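Local coordinates for protein ACDH-11, isoform b (Caenorhabditis elegans, PDB 4Y9J) that belongs to the acyl-CoA dehydrogenase family and holds flavin-adenine dinucleotide together with the ligand UCC in a four-chain assembly, at residues I113-S118 and R174-D179; A106-I111 and V129-L134; Q476-T481 and K490-V495; I534-L539 and Y559-E564. All blocks are in the same frame, centred on the assembly; numbering follows the deposited sequence.

Interaction 1. Residues I113-S118 and R174-D179; sequences IGYEDS and RLRSRD
Arg176 reaches from the end of helix 166-175 to the loop of Tyr115 and Asp117, and its guanidinium makes much of the contact. Its chain runs out from the backbone, then turns about its CG-CD bond (chi3 62°), which brings the flat group toward Asp117. The carboxylate comes to the guanidinium edge, near its plane, with the two planes 32° apart. This is a salt bridge made through one nitrogen: Arg176 NH2 lies 3.1 Å from Asp117 OD1, a weak, bent bond, while a second weak bond, from the same NH2 to Asp117 OD2 at 3.5 Å, is nearly straight (171°). A water bridges the pair, donating a hydrogen bond to Asp117 OD2 (2.6 Å) and accepting one from Arg176 NH1 (2.7 Å); arginine suits the place because one N-H group meets the carboxylate directly and another through water. Nearer the backbone, Tyr115 lays its CB 3.6 Å from Arg176 NE. The phenol then leads away to helix 143-158, where OH bonds to Asp150, and Arg125 makes a cation-pi contact with the ring.

Arg178 crosses Ile113 at a slant, NH1 standing 3.8 Å from Ile113 CG1. Its polar end is held by the carbonyl of Glu107, and the isoleucine gives apolar contact beside it. Ser177, between the two arginines, accepts from the backbone N of Asp179 in an ST turn that shapes the chain beyond the helix. Here the loop between helices 96-107 and 121-135 meets the chain leaving helix 166-175, at the surface of the helical N-terminal domain of this acyl-CoA dehydrogenase relative.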
loop_
_atom_site.group_PDB
_atom_site.type_symbol
_atom_site.label_atom_id
_atom_site.label_comp_id
_atom_site.label_asym_id
_atom_site.label_seq_id
_atom_site.Cartn_x
_atom_site.Cartn_y
_atom_site.Cartn_z
ATOM N N ILE B 113 -38.623 -2.372 9.602
ATOM C CA ILE B 113 -39.776 -2.849 8.834
ATOM C C ILE B 113 -40.143 -4.273 9.298
ATOM O O ILE B 113 -41.338 -4.578 9.445
ATOM C CB ILE B 113 -39.526 -2.715 7.299
ATOM C CG1 ILE B 113 -39.617 -1.235 6.869
ATOM C CG2 ILE B 113 -40.511 -3.535 6.464
ATOM C CD1 ILE B 113 -38.896 -0.947 5.559
ATOM N N GLY B 114 -39.165 -5.139 9.537
ATOM C CA GLY B 114 -39.441 -6.505 9.952
ATOM C C GLY B 114 -40.183 -6.689 11.252
ATOM O O GLY B 114 -40.767 -7.752 11.478
ATOM N N TYR B 115 -40.186 -5.647 12.086
ATOM C CA TYR B 115 -40.769 -5.684 13.426
ATOM C C TYR B 115 -41.827 -4.600 13.714
ATOM O O TYR B 115 -42.274 -4.494 14.847
ATOM C CB TYR B 115 -39.671 -5.600 14.509
ATOM C CG TYR B 115 -38.694 -6.733 14.388
ATOM C CD1 TYR B 115 -38.965 -7.940 15.005
ATOM C CD2 TYR B 115 -37.521 -6.620 13.623
ATOM C CE1 TYR B 115 -38.131 -9.039 14.824
ATOM C CE2 TYR B 115 -36.645 -7.692 13.478
ATOM C CZ TYR B 115 -36.937 -8.907 14.120
ATOM O OH TYR B 115 -36.119 -10.009 13.987
ATOM N N GLU B 116 -42.199 -3.800 12.719
ATOM C CA GLU B 116 -43.097 -2.653 12.926
ATOM C C GLU B 116 -44.476 -3.172 13.407
ATOM O O GLU B 116 -45.182 -3.839 12.694
ATOM C CB GLU B 116 -43.182 -1.747 11.671
ATOM C CG GLU B 116 -44.099 -0.477 11.729
ATOM C CD GLU B 116 -44.359 0.178 13.121
ATOM O OE1 GLU B 116 -43.389 0.306 13.911
ATOM O OE2 GLU B 116 -45.548 0.632 13.455
ATOM N N ASP B 117 -44.776 -2.904 14.655
ATOM C CA ASP B 117 -46.020 -3.375 15.351
ATOM C C ASP B 117 -47.355 -3.049 14.635
ATOM O O ASP B 117 -48.226 -3.909 14.556
ATOM C CB ASP B 117 -46.000 -2.837 16.788
ATOM C CG ASP B 117 -44.532 -2.500 17.268
ATOM O OD1 ASP B 117 -43.776 -1.822 16.513
ATOM O OD2 ASP B 117 -44.107 -2.919 18.364
ATOM N N SER B 118 -47.500 -1.859 14.048
ATOM C CA SER B 118 -48.747 -1.503 13.315
ATOM C C SER B 118 -48.968 -2.273 12.019
ATOM O O SER B 118 -50.015 -2.106 11.381
ATOM C CB SER B 118 -48.756 -0.012 12.948
ATOM O OG SER B 118 -47.690 0.282 12.020
ATOM N N ARG B 174 -32.705 -0.265 20.256
ATOM C CA ARG B 174 -31.676 0.328 19.381
ATOM C C ARG B 174 -31.414 -0.402 18.111
ATOM O O ARG B 174 -31.258 0.220 17.104
ATOM C CB ARG B 174 -30.405 0.502 20.162
ATOM C CG ARG B 174 -30.768 1.462 21.287
ATOM C CD ARG B 174 -29.598 1.904 22.102
ATOM N NE ARG B 174 -28.866 2.924 21.387
ATOM C CZ ARG B 174 -28.078 3.829 21.957
ATOM N NH1 ARG B 174 -27.911 3.836 23.266
ATOM N NH2 ARG B 174 -27.409 4.670 21.195
ATOM N N LEU B 175 -31.387 -1.725 18.165
ATOM C CA LEU B 175 -31.254 -2.510 16.974
ATOM C C LEU B 175 -32.378 -2.245 15.985
ATOM O O LEU B 175 -32.134 -2.296 14.762
ATOM C CB LEU B 175 -31.144 -4.009 17.284
ATOM C CG LEU B 175 -29.953 -4.445 18.159
ATOM C CD1 LEU B 175 -30.165 -5.829 18.764
ATOM C CD2 LEU B 175 -28.648 -4.425 17.390
ATOM N N ARG B 176 -33.604 -2.004 16.474
ATOM C CA ARG B 176 -34.752 -1.689 15.607
ATOM C C ARG B 176 -34.900 -0.209 15.262
ATOM O O ARG B 176 -35.825 0.166 14.572
ATOM C CB ARG B 176 -36.068 -2.056 16.354
ATOM C CG ARG B 176 -36.235 -3.498 16.648
ATOM C CD ARG B 176 -37.388 -3.715 17.637
ATOM N NE ARG B 176 -38.652 -3.260 17.063
ATOM C CZ ARG B 176 -39.824 -3.247 17.700
ATOM N NH1 ARG B 176 -39.912 -3.624 18.986
ATOM N NH2 ARG B 176 -40.905 -2.783 17.058
ATOM N N SER B 177 -34.080 0.689 15.795
ATOM C CA SER B 177 -34.333 2.104 15.584
ATOM C C SER B 177 -34.116 2.592 14.181
ATOM O O SER B 177 -33.175 2.176 13.478
ATOM C CB SER B 177 -33.448 2.890 16.471
ATOM O OG SER B 177 -33.661 4.272 16.346
ATOM N N ARG B 178 -34.983 3.496 13.764
ATOM C CA ARG B 178 -34.808 4.191 12.468
ATOM C C ARG B 178 -33.964 5.461 12.593
ATOM O O ARG B 178 -33.661 6.099 11.602
ATOM C CB ARG B 178 -36.188 4.499 11.856
ATOM C CG ARG B 178 -36.946 3.214 11.537
ATOM C CD ARG B 178 -38.217 3.312 10.682
ATOM N NE ARG B 178 -37.901 3.653 9.276
ATOM C CZ ARG B 178 -38.549 3.235 8.184
ATOM N NH1 ARG B 178 -39.537 2.317 8.230
ATOM N NH2 ARG B 178 -38.166 3.721 7.004
ATOM N N ASP B 179 -33.626 5.836 13.821
ATOM C CA ASP B 179 -32.800 7.024 14.120
ATOM C C ASP B 179 -31.316 6.670 13.968
ATOM O O ASP B 179 -30.730 5.986 14.795
ATOM C CB ASP B 179 -33.063 7.514 15.543
ATOM C CG ASP B 179 -32.401 8.841 15.841
ATOM O OD1 ASP B 179 -31.421 9.269 15.190
ATOM O OD2 ASP B 179 -32.876 9.490 16.738
HETATM O O HOH W 1 -42.258 -2.882 20.208
#

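Interaction 2. Residues A106-I111 and V129-L134; sequences AEEGVI and VAKLFL
Lys131 extends from helix 121-135 to Glu108 and grips that residue twice, by backbone and by side chain. NZ donates to Glu108 O at 2.8 Å, approaching in the carbonyl plane on a lone pair with a C=O...N angle of 132°. It also donates to Glu108 OE1 at 2.8 Å, a salt bridge that meets the carboxylate on its anti side, 15° out of plane. Both acceptors can face one ammonium because the glutamate chain folds back about its CB-CG bond (chi2 -78°), whereas the lysine is drawn out straight beyond CG; the two chains cross at about a right angle. Lysine suits this place since a long chain spans the gap and its three N-H groups can serve several acceptors. Asp53 on helix 44-74 takes part as a further salt-bridge partner of NZ, and Arg60 pairs with the other carboxylate oxygen, Glu108 OE2.

The carbonyl gripped here belongs to the residue just before Gly109, which, with positive phi, belongs to the Schellman motif that follows helix 96-107; glycine accommodates such a backbone readily. Beyond the turn the contact becomes apolar. Val110 sends CG1 obliquely against Leu132, with CG1 and CD2 only 3.3 Å apart, tighter than usual for two carbons. Leu132 also packs on His318 and Val321 of helix 304-338.

The charge of buried Lys131 is probably offset by the carboxylates of Glu108 and Asp53, the first of them also paired with Arg60, and their nearness would be expected to favour the protonated amine. The chemistry is thus that of a largely buried ion network which ties a helix terminus to the side of the next helix.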
loop_
_atom_site.group_PDB
_atom_site.type_symbol
_atom_site.label_atom_id
_atom_site.label_comp_id
_atom_site.label_asym_id
_atom_site.label_seq_id
_atom_site.Cartn_x
_atom_site.Cartn_y
_atom_site.Cartn_z
ATOM N N ALA B 106 -30.724 2.200 8.949
ATOM C CA ALA B 106 -31.606 2.681 9.995
ATOM C C ALA B 106 -32.742 3.537 9.418
ATOM O O ALA B 106 -33.923 3.240 9.665
ATOM C CB ALA B 106 -30.866 3.540 11.005
ATOM N N GLU B 107 -32.380 4.595 8.697
ATOM C CA GLU B 107 -33.342 5.558 8.128
ATOM C C GLU B 107 -34.416 4.794 7.298
ATOM O O GLU B 107 -35.619 5.110 7.363
ATOM C CB GLU B 107 -32.626 6.507 7.132
ATOM C CG GLU B 107 -32.303 7.900 7.582
ATOM C CD GLU B 107 -31.321 8.635 6.644
ATOM O OE1 GLU B 107 -30.992 8.185 5.516
ATOM O OE2 GLU B 107 -30.840 9.707 7.040
ATOM N N GLU B 108 -33.944 3.863 6.500
ATOM C CA GLU B 108 -34.772 3.049 5.581
ATOM C C GLU B 108 -35.525 1.877 6.237
ATOM O O GLU B 108 -36.307 1.178 5.565
ATOM C CB GLU B 108 -33.939 2.520 4.399
ATOM C CG GLU B 108 -33.468 3.667 3.504
ATOM C CD GLU B 108 -34.505 4.209 2.565
ATOM O OE1 GLU B 108 -35.657 3.690 2.549
ATOM O OE2 GLU B 108 -34.205 5.195 1.880
ATOM N N GLY B 109 -35.259 1.643 7.512
ATOM C CA GLY B 109 -35.934 0.588 8.276
ATOM C C GLY B 109 -35.649 -0.778 7.764
ATOM O O GLY B 109 -36.458 -1.647 7.887
ATOM N N VAL B 110 -34.429 -1.022 7.246
ATOM C CA VAL B 110 -34.096 -2.329 6.814
ATOM C C VAL B 110 -34.265 -3.399 7.903
ATOM O O VAL B 110 -34.575 -4.549 7.585
ATOM C CB VAL B 110 -32.648 -2.310 6.264
ATOM C CG1 VAL B 110 -32.103 -3.668 6.215
ATOM C CG2 VAL B 110 -32.642 -1.573 4.944
ATOM N N ILE B 111 -34.055 -3.025 9.165
ATOM C CA ILE B 111 -34.405 -3.845 10.334
ATOM C C ILE B 111 -35.832 -3.513 10.799
ATOM O O ILE B 111 -36.635 -4.428 11.013
ATOM C CB ILE B 111 -33.465 -3.581 11.546
ATOM C CG1 ILE B 111 -31.998 -3.781 11.129
ATOM C CG2 ILE B 111 -33.792 -4.536 12.722
ATOM C CD1 ILE B 111 -31.745 -5.078 10.437
ATOM N N VAL B 129 -37.894 -8.441 3.360
ATOM C CA VAL B 129 -37.092 -9.276 2.493
ATOM C C VAL B 129 -36.853 -8.686 1.086
ATOM O O VAL B 129 -35.748 -8.721 0.584
ATOM C CB VAL B 129 -37.617 -10.754 2.468
ATOM C CG1 VAL B 129 -36.948 -11.554 1.388
ATOM C CG2 VAL B 129 -37.307 -11.413 3.798
ATOM N N ALA B 130 -37.876 -8.083 0.491
ATOM C CA ALA B 130 -37.731 -7.403 -0.821
ATOM C C ALA B 130 -36.743 -6.216 -0.735
ATOM O O ALA B 130 -35.905 -5.992 -1.617
ATOM C CB ALA B 130 -39.130 -6.892 -1.271
ATOM N N LYS B 131 -36.813 -5.488 0.377
ATOM C CA LYS B 131 -35.952 -4.334 0.555
ATOM C C LYS B 131 -34.495 -4.774 0.726
ATOM O O LYS B 131 -33.601 -4.186 0.129
ATOM C CB LYS B 131 -36.422 -3.435 1.703
ATOM C CG LYS B 131 -35.951 -2.011 1.551
ATOM C CD LYS B 131 -36.604 -1.079 2.568
ATOM C CE LYS B 131 -36.389 0.350 2.100
ATOM N NZ LYS B 131 -37.148 1.349 2.895
ATOM N N LEU B 132 -34.273 -5.812 1.516
ATOM C CA LEU B 132 -32.980 -6.428 1.675
ATOM C C LEU B 132 -32.430 -6.958 0.366
ATOM O O LEU B 132 -31.188 -6.879 0.109
ATOM C CB LEU B 132 -33.032 -7.571 2.698
ATOM C CG LEU B 132 -33.260 -7.138 4.135
ATOM C CD1 LEU B 132 -33.756 -8.333 4.946
ATOM C CD2 LEU B 132 -31.951 -6.630 4.717
ATOM N N PHE B 133 -33.318 -7.512 -0.440
ATOM C CA PHE B 133 -32.938 -8.000 -1.749
ATOM C C PHE B 133 -32.449 -6.873 -2.703
ATOM O O PHE B 133 -31.509 -7.073 -3.487
ATOM C CB PHE B 133 -34.061 -8.822 -2.342
ATOM C CG PHE B 133 -33.849 -9.259 -3.794
ATOM C CD1 PHE B 133 -32.971 -10.298 -4.149
ATOM C CD2 PHE B 133 -34.528 -8.580 -4.819
ATOM C CE1 PHE B 133 -32.849 -10.675 -5.490
ATOM C CE2 PHE B 133 -34.419 -8.971 -6.139
ATOM C CZ PHE B 133 -33.602 -10.013 -6.481
ATOM N N LEU B 134 -33.094 -5.710 -2.664
ATOM C CA LEU B 134 -32.622 -4.556 -3.412
ATOM C C LEU B 134 -31.284 -4.020 -2.842
ATOM O O LEU B 134 -30.366 -3.664 -3.605
ATOM C CB LEU B 134 -33.658 -3.463 -3.422
ATOM C CG LEU B 134 -35.017 -3.855 -3.991
ATOM C CD1 LEU B 134 -35.904 -2.621 -3.875
ATOM C CD2 LEU B 134 -34.895 -4.318 -5.430
#

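Interaction 3. Residues Q476-T481 and K490-V495; sequences QLLGNT and KSKEAV
Leu478 and Thr481 both lean on Lys492, using the hydrocarbon part of the lysine and not its ammonium. Leu478 CB lies 4.0 Å from Lys492 CE, while Thr481 OG1 stands 3.8 Å from Lys492 CD, the side chains of Thr481 and Lys492 crossing at a slant. The lysine can reach both because CG is anti to its backbone N (chi1 171°) and the chain stays extended until a bend at its last bond; its long methylene run suits a partly exposed position. Deeper in, Leu478 CD1 meets Val495 CG1 at 3.9 Å, two buried apolar ends in contact.

The second shell is the turn that places Thr481. A type II beta turn runs from Leu478 to Thr481 as helix 466-478 ends, and Thr481 N bonds to Leu478 O at 2.8 Å. The threonine hydroxyl also lies close to that carbonyl, at a distance too short to be trusted.

The contact joins the end of helix 466-478 to an early part of helix 486-512 across a short connection. Helix 524-545 covers Thr481 through Ile541, and helix 552-563 reaches Val495 through Cys562.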
loop_
_atom_site.group_PDB
_atom_site.type_symbol
_atom_site.label_atom_id
_atom_site.label_comp_id
_atom_site.label_asym_id
_atom_site.label_seq_id
_atom_site.Cartn_x
_atom_site.Cartn_y
_atom_site.Cartn_z
ATOM N N GLN B 476 -50.912 -28.440 -2.349
ATOM C CA GLN B 476 -51.671 -27.177 -2.364
ATOM C C GLN B 476 -51.298 -26.313 -3.555
ATOM O O GLN B 476 -52.157 -25.729 -4.261
ATOM C CB GLN B 476 -51.364 -26.358 -1.121
ATOM C CG GLN B 476 -51.779 -27.024 0.171
ATOM C CD GLN B 476 -51.435 -26.215 1.413
ATOM O OE1 GLN B 476 -50.525 -25.405 1.440
ATOM N NE2 GLN B 476 -52.220 -26.416 2.444
ATOM N N LEU B 477 -49.987 -26.257 -3.780
ATOM C CA LEU B 477 -49.431 -25.423 -4.826
ATOM C C LEU B 477 -49.910 -25.986 -6.190
ATOM O O LEU B 477 -50.350 -25.260 -7.121
ATOM C CB LEU B 477 -47.923 -25.387 -4.716
ATOM C CG LEU B 477 -47.379 -24.457 -3.606
ATOM C CD1 LEU B 477 -45.891 -24.680 -3.369
ATOM C CD2 LEU B 477 -47.633 -22.973 -3.934
ATOM N N LEU B 478 -49.885 -27.302 -6.302
ATOM C CA LEU B 478 -50.168 -27.916 -7.589
ATOM C C LEU B 478 -51.696 -27.899 -7.867
ATOM O O LEU B 478 -52.121 -27.836 -9.035
ATOM C CB LEU B 478 -49.608 -29.340 -7.660
ATOM C CG LEU B 478 -48.068 -29.451 -7.666
ATOM C CD1 LEU B 478 -47.699 -30.895 -7.854
ATOM C CD2 LEU B 478 -47.422 -28.567 -8.713
ATOM N N GLY B 479 -52.514 -27.974 -6.815
ATOM C CA GLY B 479 -53.975 -27.746 -6.983
ATOM C C GLY B 479 -54.074 -26.295 -7.453
ATOM O O GLY B 479 -53.209 -25.486 -7.108
ATOM N N ASN B 480 -55.080 -25.944 -8.251
ATOM C CA ASN B 480 -55.026 -24.656 -9.005
ATOM C C ASN B 480 -53.884 -24.511 -10.065
ATOM O O ASN B 480 -53.777 -23.446 -10.657
ATOM C CB ASN B 480 -55.143 -23.365 -8.105
ATOM C CG ASN B 480 -54.297 -23.409 -6.818
ATOM O OD1 ASN B 480 -53.104 -22.997 -6.791
ATOM N ND2 ASN B 480 -54.916 -23.885 -5.729
ATOM N N THR B 481 -53.071 -25.557 -10.335
ATOM C CA THR B 481 -52.360 -25.675 -11.648
ATOM C C THR B 481 -53.362 -25.465 -12.805
ATOM O O THR B 481 -54.534 -25.937 -12.786
ATOM C CB THR B 481 -51.655 -27.058 -11.955
ATOM O OG1 THR B 481 -50.730 -27.440 -10.938
ATOM C CG2 THR B 481 -50.848 -26.993 -13.273
ATOM N N LYS B 490 -47.568 -30.741 -17.827
ATOM C CA LYS B 490 -46.360 -31.549 -17.825
ATOM C C LYS B 490 -45.509 -31.220 -16.596
ATOM O O LYS B 490 -44.925 -32.109 -15.962
ATOM C CB LYS B 490 -45.544 -31.293 -19.083
ATOM C CG LYS B 490 -46.000 -32.079 -20.292
ATOM C CD LYS B 490 -44.916 -32.094 -21.373
ATOM C CE LYS B 490 -45.180 -31.061 -22.460
ATOM N NZ LYS B 490 -46.190 -31.582 -23.424
ATOM N N SER B 491 -45.414 -29.936 -16.288
ATOM C CA SER B 491 -44.644 -29.490 -15.150
ATOM C C SER B 491 -45.160 -30.072 -13.847
ATOM O O SER B 491 -44.374 -30.591 -13.042
ATOM C CB SER B 491 -44.627 -27.958 -15.080
ATOM O OG SER B 491 -44.073 -27.388 -16.268
ATOM N N LYS B 492 -46.491 -29.986 -13.645
ATOM C CA LYS B 492 -47.142 -30.653 -12.530
ATOM C C LYS B 492 -46.828 -32.141 -12.442
ATOM O O LYS B 492 -46.532 -32.629 -11.339
ATOM C CB LYS B 492 -48.672 -30.421 -12.558
ATOM C CG LYS B 492 -49.434 -31.277 -11.536
ATOM C CD LYS B 492 -50.950 -31.204 -11.632
ATOM C CE LYS B 492 -51.567 -31.649 -10.312
ATOM N NZ LYS B 492 -52.757 -32.508 -10.498
ATOM N N GLU B 493 -46.882 -32.866 -13.573
ATOM C CA GLU B 493 -46.649 -34.312 -13.495
ATOM C C GLU B 493 -45.184 -34.592 -13.160
ATOM O O GLU B 493 -44.869 -35.576 -12.497
ATOM C CB GLU B 493 -47.032 -35.027 -14.792
ATOM C CG GLU B 493 -48.529 -34.957 -15.041
ATOM C CD GLU B 493 -48.953 -35.316 -16.452
ATOM O OE1 GLU B 493 -48.102 -35.564 -17.313
ATOM O OE2 GLU B 493 -50.159 -35.355 -16.703
ATOM N N ALA B 494 -44.290 -33.719 -13.597
ATOM C CA ALA B 494 -42.849 -33.844 -13.233
ATOM C C ALA B 494 -42.605 -33.688 -11.703
ATOM O O ALA B 494 -41.918 -34.501 -11.056
ATOM C CB ALA B 494 -42.049 -32.849 -14.019
ATOM N N VAL B 495 -43.226 -32.679 -11.118
ATOM C CA VAL B 495 -43.101 -32.437 -9.697
ATOM C C VAL B 495 -43.720 -33.607 -8.881
ATOM O O VAL B 495 -43.108 -34.131 -7.941
ATOM C CB VAL B 495 -43.775 -31.101 -9.349
ATOM C CG1 VAL B 495 -43.806 -30.926 -7.848
ATOM C CG2 VAL B 495 -43.056 -29.935 -9.976
#

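Interaction 4. Residues I534-L539 and Y559-E564; sequences IYSGAL and YRYCCE
Tyr561 and Cys562, neighbours on helix 552-563, press on Ser536 and Gly537 of helix 524-545, mostly through van der Waals contact. The tyrosine ring crosses to the partner helix because CG stands anti to the backbone N (chi1 -170°). Its oxygen OH comes 3.3 Å from Ser536 CB, and its CE1 lies 3.7 Å from Gly537 N. Cys562 adds a smaller share of the packing, with SG resting 3.6 Å from Gly537 CA. Glycine suits this place because the sulfur of Cys562 lies where a CB would project, with the Tyr561 ring close by. Here the backbones come nearest, with 5.6 Å between the CA atoms of Gly537 and Cys562.

The polar part is bridged by water. One molecule donates a hydrogen bond to Ser536 OG at 2.8 Å and is hydrogen-bonded to Tyr561 OH at 2.6 Å, linking two hydroxyls that make no direct bond to each other. Ser536 OG is also hydrogen-bonded to the carbonyl of Ala532 one turn earlier, which ties this small side chain to its own helix.

The two helical segments run roughly antiparallel, at 149° between their directions, with axes 9.2 Å apart at closest approach. Helix 486-512 lies against Cys562 through Ser491 and Val495, and helix 352-383 touches Ser536 through Leu371. Just before Tyr561, Arg560 forms a salt bridge with Asp583 of the second subunit, so helix 552-563 also faces a subunit interface.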
loop_
_atom_site.group_PDB
_atom_site.type_symbol
_atom_site.label_atom_id
_atom_site.label_comp_id
_atom_site.label_asym_id
_atom_site.label_seq_id
_atom_site.Cartn_x
_atom_site.Cartn_y
_atom_site.Cartn_z
ATOM N N ILE B 534 -38.151 -29.432 -6.039
ATOM C CA ILE B 534 -39.568 -29.766 -5.988
ATOM C C ILE B 534 -40.357 -28.547 -5.518
ATOM O O ILE B 534 -41.392 -28.181 -6.106
ATOM C CB ILE B 534 -39.833 -31.003 -5.076
ATOM C CG1 ILE B 534 -39.305 -32.263 -5.804
ATOM C CG2 ILE B 534 -41.343 -31.166 -4.753
ATOM C CD1 ILE B 534 -39.308 -33.526 -4.974
ATOM N N TYR B 535 -39.896 -27.976 -4.422
ATOM C CA TYR B 535 -40.605 -26.861 -3.793
ATOM C C TYR B 535 -40.594 -25.675 -4.760
ATOM O O TYR B 535 -41.645 -25.044 -4.995
ATOM C CB TYR B 535 -39.928 -26.526 -2.452
ATOM C CG TYR B 535 -40.817 -25.938 -1.385
ATOM C CD1 TYR B 535 -41.950 -25.192 -1.697
ATOM C CD2 TYR B 535 -40.460 -26.075 -0.026
ATOM C CE1 TYR B 535 -42.770 -24.659 -0.665
ATOM C CE2 TYR B 535 -41.244 -25.543 0.999
ATOM C CZ TYR B 535 -42.347 -24.799 0.690
ATOM O OH TYR B 535 -43.055 -24.258 1.715
ATOM N N SER B 536 -39.437 -25.413 -5.371
ATOM C CA SER B 536 -39.266 -24.246 -6.254
ATOM C C SER B 536 -40.138 -24.431 -7.518
ATOM O O SER B 536 -40.814 -23.487 -8.000
ATOM C CB SER B 536 -37.799 -24.011 -6.631
ATOM O OG SER B 536 -37.020 -23.635 -5.505
ATOM N N GLY B 537 -40.163 -25.649 -8.049
ATOM C CA GLY B 537 -40.961 -25.904 -9.221
ATOM C C GLY B 537 -42.438 -25.670 -9.006
ATOM O O GLY B 537 -43.171 -25.114 -9.866
ATOM N N ALA B 538 -42.916 -26.211 -7.898
ATOM C CA ALA B 538 -44.348 -26.068 -7.554
ATOM C C ALA B 538 -44.746 -24.584 -7.378
ATOM O O ALA B 538 -45.850 -24.167 -7.774
ATOM C CB ALA B 538 -44.608 -26.800 -6.259
ATOM N N LEU B 539 -43.830 -23.814 -6.803
ATOM C CA LEU B 539 -44.000 -22.368 -6.630
ATOM C C LEU B 539 -44.042 -21.674 -7.969
ATOM O O LEU B 539 -44.921 -20.873 -8.212
ATOM C CB LEU B 539 -42.912 -21.787 -5.756
ATOM C CG LEU B 539 -43.084 -22.050 -4.267
ATOM C CD1 LEU B 539 -41.766 -21.879 -3.606
ATOM C CD2 LEU B 539 -44.133 -21.127 -3.648
ATOM N N TYR B 559 -42.109 -24.429 -16.965
ATOM C CA TYR B 559 -41.890 -25.598 -17.763
ATOM C C TYR B 559 -40.410 -26.004 -17.810
ATOM O O TYR B 559 -40.065 -27.174 -17.574
ATOM C CB TYR B 559 -42.469 -25.414 -19.185
ATOM C CG TYR B 559 -42.038 -26.508 -20.078
ATOM C CD1 TYR B 559 -42.690 -27.709 -20.059
ATOM C CD2 TYR B 559 -40.883 -26.399 -20.857
ATOM C CE1 TYR B 559 -42.304 -28.754 -20.830
ATOM C CE2 TYR B 559 -40.483 -27.472 -21.648
ATOM C CZ TYR B 559 -41.222 -28.648 -21.624
ATOM O OH TYR B 559 -40.891 -29.773 -22.374
ATOM N N ARG B 560 -39.542 -25.042 -18.103
ATOM C CA ARG B 560 -38.079 -25.329 -18.172
ATOM C C ARG B 560 -37.495 -25.759 -16.840
ATOM O O ARG B 560 -36.699 -26.701 -16.761
ATOM C CB ARG B 560 -37.336 -24.141 -18.732
ATOM C CG ARG B 560 -37.767 -23.820 -20.147
ATOM C CD ARG B 560 -36.899 -22.736 -20.700
ATOM N NE ARG B 560 -37.311 -22.265 -22.017
ATOM C CZ ARG B 560 -36.592 -21.443 -22.775
ATOM N NH1 ARG B 560 -35.412 -21.081 -22.383
ATOM N NH2 ARG B 560 -37.029 -21.031 -23.955
ATOM N N TYR B 561 -37.948 -25.132 -15.770
ATOM C CA TYR B 561 -37.425 -25.476 -14.452
ATOM C C TYR B 561 -37.853 -26.910 -14.132
ATOM O O TYR B 561 -37.067 -27.676 -13.596
ATOM C CB TYR B 561 -37.969 -24.503 -13.370
ATOM C CG TYR B 561 -37.284 -24.667 -12.040
ATOM C CD1 TYR B 561 -37.660 -25.674 -11.165
ATOM C CD2 TYR B 561 -36.254 -23.804 -11.657
ATOM C CE1 TYR B 561 -36.994 -25.843 -9.956
ATOM C CE2 TYR B 561 -35.578 -23.976 -10.462
ATOM C CZ TYR B 561 -35.986 -24.996 -9.611
ATOM O OH TYR B 561 -35.319 -25.179 -8.450
ATOM N N CYS B 562 -39.090 -27.252 -14.438
ATOM C CA CYS B 562 -39.614 -28.518 -13.982
ATOM C C CYS B 562 -39.288 -29.690 -14.915
ATOM O O CYS B 562 -39.170 -30.830 -14.470
ATOM C CB CYS B 562 -41.123 -28.441 -13.814
ATOM S SG CYS B 562 -41.618 -27.440 -12.409
ATOM N N CYS B 563 -39.254 -29.444 -16.212
ATOM C CA CYS B 563 -39.190 -30.532 -17.144
ATOM C C CYS B 563 -37.835 -30.673 -17.782
ATOM O O CYS B 563 -37.630 -31.639 -18.446
ATOM C CB CYS B 563 -40.208 -30.332 -18.245
ATOM S SG CYS B 563 -41.891 -30.403 -17.546
ATOM N N GLU B 564 -36.992 -29.660 -17.697
ATOM C CA GLU B 564 -35.684 -29.652 -18.449
ATOM C C GLU B 564 -34.460 -29.838 -17.604
ATOM O O GLU B 564 -33.339 -29.843 -18.125
ATOM C CB GLU B 564 -35.509 -28.378 -19.283
ATOM C CG GLU B 564 -36.495 -28.319 -20.446
ATOM C CD GLU B 564 -36.348 -27.116 -21.362
ATOM O OE1 GLU B 564 -35.625 -26.187 -21.041
ATOM O OE2 GLU B 564 -37.004 -27.094 -22.431
HETATM O O HOH W 2 -34.764 -23.050 -7.000
#

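The four contacts form two touching pairs. Interactions 1 and 2, with centres 11 Å apart, interlock along the chain within the N-terminal domain: Arg178 NH2 of the first lies 2.9 Å from Glu107 O of the second, and Ile113 packs on Glu108. Interactions 3 and 4, with centres 9 Å apart, share the C-terminal domain-like region, where Ser491 packs on Tyr559 and Cys562. The pairs stand apart, the nearest atoms of interactions 2 and 4 being about 12 Å from each other. Interaction 2 comes closer to the bound UCC, the side chain of Leu132 being about 8 Å from it, against about 14 Å for Tyr115 in interaction 1.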